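Local atomic coordinates of amidohydrolase (Staphylococcus aureus, PDB entry 3NUR), a protein that probably hydrolyses carbon-nitrogen bonds of an amide substrate, as a metal-binding TIM-barrel member of the amidohydrolase family whose substrate is not established. Residues A[73-78]-A[127-132]; A[238-241]-A[246-249]. All coordinates share one frame; numbering follows the deposited sequence.

Contact 1: A[73-78]-A[127-132]; sequences SHHDER and NRFVGF
R78 and F129 bridge a wide gap between the first turn of helix 75-84 and strand 129-131, whose segments have their nearest CA atoms, those of R78 and R128, 10.5 Å apart. Side chains alone close that distance, with no hydrogen bond from one segment to the other. R78 CD lies 3.6 Å from F129 CE1 and 3.8 Å from F129 CZ, so the arginine's last methylene meets the outer end of the ring obliquely. The guanidinium does not stack on the phenyl: the two planes stand 74° apart. With CG anti to the backbone N (chi1 -170°), the R78 chain runs out extended as far as CD and then bends at chi3 (-62°), which turns the guanidinium away from F129. There NH2 donates to the backbone oxygen of H30, a residue of the calcium site. An arginine suits such a place, apolar along its methylenes and hydrogen-bonding at its guanidinium. H75 adds a looser touch edge to edge, its CE1 4.4 Å from F129 CE2; its ND1 is hydrogen-bonded to the hydroxyl of Y121, and its ring stacks with Y125. A large flat side chain is apt at F129, since it lets the strand reach both R78 and H75 on the helix. H74 is the N-cap residue of helix 75-84. I79 and M82, further along that helix, also pack on F129, L92 of strand 87-94 lies beside it, and Y121 and I122 bring in helix 104-124, making a helix-to-sheet layer of the TIM barrel.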
loop_
_atom_site.group_PDB
_atom_site.type_symbol
_atom_site.label_atom_id
_atom_site.label_comp_id
_atom_site.label_asym_id
_atom_site.label_seq_id
_atom_site.Cartn_x
_atom_site.Cartn_y
_atom_site.Cartn_z
ATOM N N SER A 73 -13.879 -12.367 9.969
ATOM C CA SER A 73 -14.464 -13.063 11.133
ATOM C C SER A 73 -13.393 -13.607 12.115
ATOM O O SER A 73 -13.722 -13.936 13.260
ATOM C CB SER A 73 -15.374 -14.197 10.663
ATOM O OG SER A 73 -14.615 -15.198 10.008
ATOM N N HIS A 74 -12.123 -13.702 11.679
ATOM C CA HIS A 74 -11.015 -14.210 12.502
ATOM C C HIS A 74 -10.434 -13.107 13.408
ATOM O O HIS A 74 -9.217 -12.871 13.434
ATOM C CB HIS A 74 -9.940 -14.869 11.621
ATOM C CG HIS A 74 -10.330 -16.226 11.112
ATOM N ND1 HIS A 74 -11.380 -16.395 10.230
ATOM C CD2 HIS A 74 -9.789 -17.437 11.381
ATOM C CE1 HIS A 74 -11.450 -17.695 9.996
ATOM N NE2 HIS A 74 -10.509 -18.361 10.663
ATOM N N HIS A 75 -11.320 -12.476 14.180
ATOM C CA HIS A 75 -11.041 -11.351 15.065
ATOM C C HIS A 75 -10.049 -11.679 16.188
ATOM O O HIS A 75 -9.108 -10.918 16.435
ATOM C CB HIS A 75 -12.356 -10.804 15.656
ATOM C CG HIS A 75 -12.148 -9.722 16.670
ATOM N ND1 HIS A 75 -11.767 -8.443 16.296
ATOM C CD2 HIS A 75 -12.269 -9.765 18.018
ATOM C CE1 HIS A 75 -11.649 -7.760 17.420
ATOM N NE2 HIS A 75 -11.964 -8.509 18.483
ATOM N N ASP A 76 -10.289 -12.772 16.899
ATOM C CA ASP A 76 -9.427 -13.152 18.018
ATOM C C ASP A 76 -7.994 -13.435 17.604
ATOM O O ASP A 76 -7.071 -13.037 18.317
ATOM C CB ASP A 76 -10.053 -14.308 18.800
ATOM C CG ASP A 76 -11.217 -13.814 19.633
ATOM O OD1 ASP A 76 -10.969 -13.198 20.693
ATOM O OD2 ASP A 76 -12.373 -13.955 19.180
ATOM N N GLU A 77 -7.792 -14.088 16.451
ATOM C CA GLU A 77 -6.441 -14.354 15.939
ATOM C C GLU A 77 -5.731 -13.033 15.633
ATOM O O GLU A 77 -4.561 -12.879 15.968
ATOM C CB GLU A 77 -6.497 -15.208 14.677
ATOM C CG GLU A 77 -6.708 -16.680 14.985
ATOM C CD GLU A 77 -7.058 -17.511 13.769
ATOM O OE1 GLU A 77 -6.218 -17.604 12.843
ATOM O OE2 GLU A 77 -8.165 -18.094 13.758
ATOM N N ARG A 78 -6.470 -12.072 15.071
ATOM C CA ARG A 78 -5.957 -10.731 14.731
ATOM C C ARG A 78 -5.543 -9.958 16.006
ATOM O O ARG A 78 -4.430 -9.422 16.089
ATOM C CB ARG A 78 -7.017 -9.974 13.922
ATOM C CG ARG A 78 -6.517 -8.671 13.295
ATOM C CD ARG A 78 -7.571 -8.026 12.403
ATOM N NE ARG A 78 -7.931 -8.887 11.265
ATOM C CZ ARG A 78 -7.339 -8.875 10.069
ATOM N NH1 ARG A 78 -6.302 -8.066 9.833
ATOM N NH2 ARG A 78 -7.758 -9.693 9.109
ATOM N N ASN A 127 -11.075 1.762 18.498
ATOM C CA ASN A 127 -9.773 2.157 19.028
ATOM C C ASN A 127 -8.631 1.319 18.453
ATOM O O ASN A 127 -7.475 1.704 18.605
ATOM C CB ASN A 127 -9.770 2.074 20.555
ATOM C CG ASN A 127 -10.768 3.011 21.195
ATOM O OD1 ASN A 127 -11.746 2.580 21.811
ATOM N ND2 ASN A 127 -10.576 4.312 21.023
ATOM N N ARG A 128 -8.942 0.210 17.765
ATOM C CA ARG A 128 -7.891 -0.688 17.269
ATOM C C ARG A 128 -7.733 -0.734 15.767
ATOM O O ARG A 128 -6.779 -1.334 15.272
ATOM C CB ARG A 128 -8.114 -2.125 17.799
ATOM C CG ARG A 128 -8.290 -2.264 19.321
ATOM C CD ARG A 128 -7.087 -1.787 20.163
ATOM N NE ARG A 128 -5.813 -2.431 19.804
ATOM C CZ ARG A 128 -5.399 -3.608 20.269
ATOM N NH1 ARG A 128 -6.155 -4.300 21.122
ATOM N NH2 ARG A 128 -4.222 -4.098 19.895
ATOM N N PHE A 129 -8.692 -0.161 15.045
ATOM C CA PHE A 129 -8.686 -0.226 13.587
ATOM C C PHE A 129 -9.045 1.072 12.917
ATOM O O PHE A 129 -9.832 1.869 13.436
ATOM C CB PHE A 129 -9.624 -1.342 13.096
ATOM C CG PHE A 129 -9.299 -2.710 13.643
ATOM C CD1 PHE A 129 -8.195 -3.425 13.174
ATOM C CD2 PHE A 129 -10.066 -3.269 14.657
ATOM C CE1 PHE A 129 -7.881 -4.675 13.703
ATOM C CE2 PHE A 129 -9.762 -4.530 15.174
ATOM C CZ PHE A 129 -8.677 -5.232 14.685
ATOM N N VAL A 130 -8.451 1.273 11.751
ATOM C CA VAL A 130 -8.706 2.394 10.855
ATOM C C VAL A 130 -8.903 1.726 9.469
ATOM O O VAL A 130 -8.243 0.723 9.166
ATOM C CB VAL A 130 -7.544 3.422 10.888
ATOM C CG1 VAL A 130 -7.622 4.395 9.723
ATOM C CG2 VAL A 130 -7.546 4.197 12.209
ATOM N N GLY A 131 -9.808 2.259 8.656
ATOM C CA GLY A 131 -10.040 1.637 7.357
ATOM C C GLY A 131 -9.442 2.353 6.170
ATOM O O GLY A 131 -9.384 3.587 6.134
ATOM N N PHE A 132 -8.993 1.556 5.189
ATOM C CA PHE A 132 -8.539 2.031 3.892
ATOM C C PHE A 132 -9.568 1.518 2.893
ATOM O O PHE A 132 -10.025 0.363 3.000
ATOM C CB PHE A 132 -7.107 1.533 3.547
ATOM C CG PHE A 132 -5.961 2.483 3.887
ATOM C CD1 PHE A 132 -6.203 3.702 4.512
ATOM C CD2 PHE A 132 -4.641 2.125 3.634
ATOM C CE1 PHE A 132 -5.146 4.580 4.822
ATOM C CE2 PHE A 132 -3.583 2.994 3.960
ATOM C CZ PHE A 132 -3.847 4.224 4.527
#

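Contact 2: A[238-241]-A[246-249]; sequences SGIF and KLNM
Apolar packing carries most of this contact, in which I240 and F241 at the start of helix 240-243 meet L247 and M249 where the chain enters strand 249-251. One methyl of L247 serves two neighbours: its CD2 is 3.7 Å from I240 CG2 and equally 3.7 Å from F241 CE1. L247 can do this because its CG stands anti to the backbone N (chi1 177°), sending the branched end across toward the helix. Within the helical turn, I240 CG2 also sits over the centre of one face of the F241 ring, 4.1 Å above its plane, so a beta-branched residue here supplies a methyl to both leucine and phenylalanine.

The ring's rim meets a selenium and a carbonyl oxygen. M249 is selenomethionine, standing in for the methionine of the sequence, and its SE approaches F241 CZ to 3.7 Å; lying 5.0 Å from the centroid and 74° off the ring normal, it makes a Met-aromatic contact at the edge. The carbonyl oxygen of L247 is also near the ring plane, 3.7 Å from F241 CD1, a position in which the weakly positive C-H rim probably suits it.

Backbone conformation prepares the turn. G239 ends helix 223-237 in a Schellman motif with positive phi (82°), readily adopted by a residue without a side chain, and is also N-cap of helix 240-243. F179 of helix 176-185 packs on I240, L247 and M249, and the F241 ring meets that of F286 on strand 286-288. With no hydrogen bond between the two segments, this buried joint probably rests mainly on apolar and dispersion contacts, aided by the edge of one aromatic ring.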
loop_
_atom_site.group_PDB
_atom_site.type_symbol
_atom_site.label_atom_id
_atom_site.label_comp_id
_atom_site.label_asym_id
_atom_site.label_seq_id
_atom_site.Cartn_x
_atom_site.Cartn_y
_atom_site.Cartn_z
ATOM N N SER A 238 4.454 11.111 -14.912
ATOM C CA SER A 238 3.249 11.682 -15.547
ATOM C C SER A 238 2.843 13.065 -14.967
ATOM O O SER A 238 1.909 13.688 -15.484
ATOM C CB SER A 238 2.074 10.716 -15.466
ATOM O OG SER A 238 1.511 10.672 -14.164
ATOM N N GLY A 239 3.513 13.501 -13.892
ATOM C CA GLY A 239 3.254 14.795 -13.259
ATOM C C GLY A 239 2.095 14.890 -12.286
ATOM O O GLY A 239 1.665 16.003 -11.946
ATOM N N ILE A 240 1.621 13.739 -11.770
ATOM C CA ILE A 240 0.511 13.683 -10.804
ATOM C C ILE A 240 0.825 14.567 -9.569
ATOM O O ILE A 240 -0.049 15.292 -9.088
ATOM C CB ILE A 240 0.223 12.199 -10.402
ATOM C CG1 ILE A 240 -0.659 11.498 -11.482
ATOM C CG2 ILE A 240 -0.412 12.088 -8.981
ATOM C CD1 ILE A 240 -0.802 9.998 -11.307
ATOM N N PHE A 241 2.074 14.520 -9.093
ATOM C CA PHE A 241 2.470 15.275 -7.912
ATOM C C PHE A 241 2.760 16.764 -8.163
ATOM O O PHE A 241 2.941 17.508 -7.206
ATOM C CB PHE A 241 3.580 14.562 -7.139
ATOM C CG PHE A 241 3.229 13.130 -6.814
ATOM C CD1 PHE A 241 2.489 12.817 -5.677
ATOM C CD2 PHE A 241 3.642 12.088 -7.644
ATOM C CE1 PHE A 241 2.163 11.487 -5.383
ATOM C CE2 PHE A 241 3.300 10.766 -7.360
ATOM C CZ PHE A 241 2.567 10.473 -6.231
ATOM N N LYS A 246 -0.090 18.221 -2.771
ATOM C CA LYS A 246 -0.328 17.826 -1.378
ATOM C C LYS A 246 -0.587 16.329 -1.254
ATOM O O LYS A 246 -0.719 15.821 -0.146
ATOM C CB LYS A 246 -1.493 18.627 -0.771
ATOM C CG LYS A 246 -1.200 20.119 -0.625
ATOM C CD LYS A 246 -2.314 20.876 0.114
ATOM C CE LYS A 246 -3.550 21.175 -0.713
ATOM N NZ LYS A 246 -4.580 20.102 -0.610
ATOM N N LEU A 247 -0.702 15.622 -2.389
ATOM C CA LEU A 247 -0.957 14.185 -2.398
ATOM C C LEU A 247 0.226 13.380 -1.858
ATOM O O LEU A 247 1.365 13.646 -2.231
ATOM C CB LEU A 247 -1.286 13.694 -3.837
ATOM C CG LEU A 247 -1.523 12.163 -4.017
ATOM C CD1 LEU A 247 -2.768 11.688 -3.274
ATOM C CD2 LEU A 247 -1.561 11.774 -5.468
ATOM N N ASN A 248 -0.057 12.376 -1.010
ATOM C CA ASN A 248 0.942 11.421 -0.547
ATOM C C ASN A 248 0.539 10.014 -0.924
ATOM O O ASN A 248 -0.632 9.638 -0.839
ATOM C CB ASN A 248 1.182 11.457 0.964
ATOM C CG ASN A 248 1.732 12.757 1.439
ATOM O OD1 ASN A 248 2.818 13.185 1.037
ATOM N ND2 ASN A 248 0.958 13.424 2.269
HETATM N N MSE A 249 1.510 9.232 -1.327
HETATM C CA MSE A 249 1.284 7.828 -1.583
HETATM C C MSE A 249 2.128 6.983 -0.673
HETATM O O MSE A 249 3.100 7.496 -0.114
HETATM C CB MSE A 249 1.434 7.519 -3.062
HETATM C CG MSE A 249 0.177 8.068 -3.766
HETATM SE SE MSE A 249 0.181 7.734 -5.501
HETATM C CE MSE A 249 -0.184 5.789 -5.370
#

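Contact 2 is wholly buried, and contact 1 is buried except at the partly exposed H75. Both lie between helices and barrel strands, yet on opposite sides of the chain's centre, with centres about 30 Å apart, and they share no helix or strand. Contact 1 joins elements distant in sequence and reaches into the three-stranded sheet that includes strand 24-31; contact 2 closes a short local turn leading into the four-stranded sheet. Each centres on a phenylalanine and lacks hydrogen bonds between its segments. The difference lies in the partners: contact 1 brings up an arginine and a histidine that hydrogen-bond outside the two segments, whereas contact 2 sets aliphatic side chains and a selenomethionine around its ring.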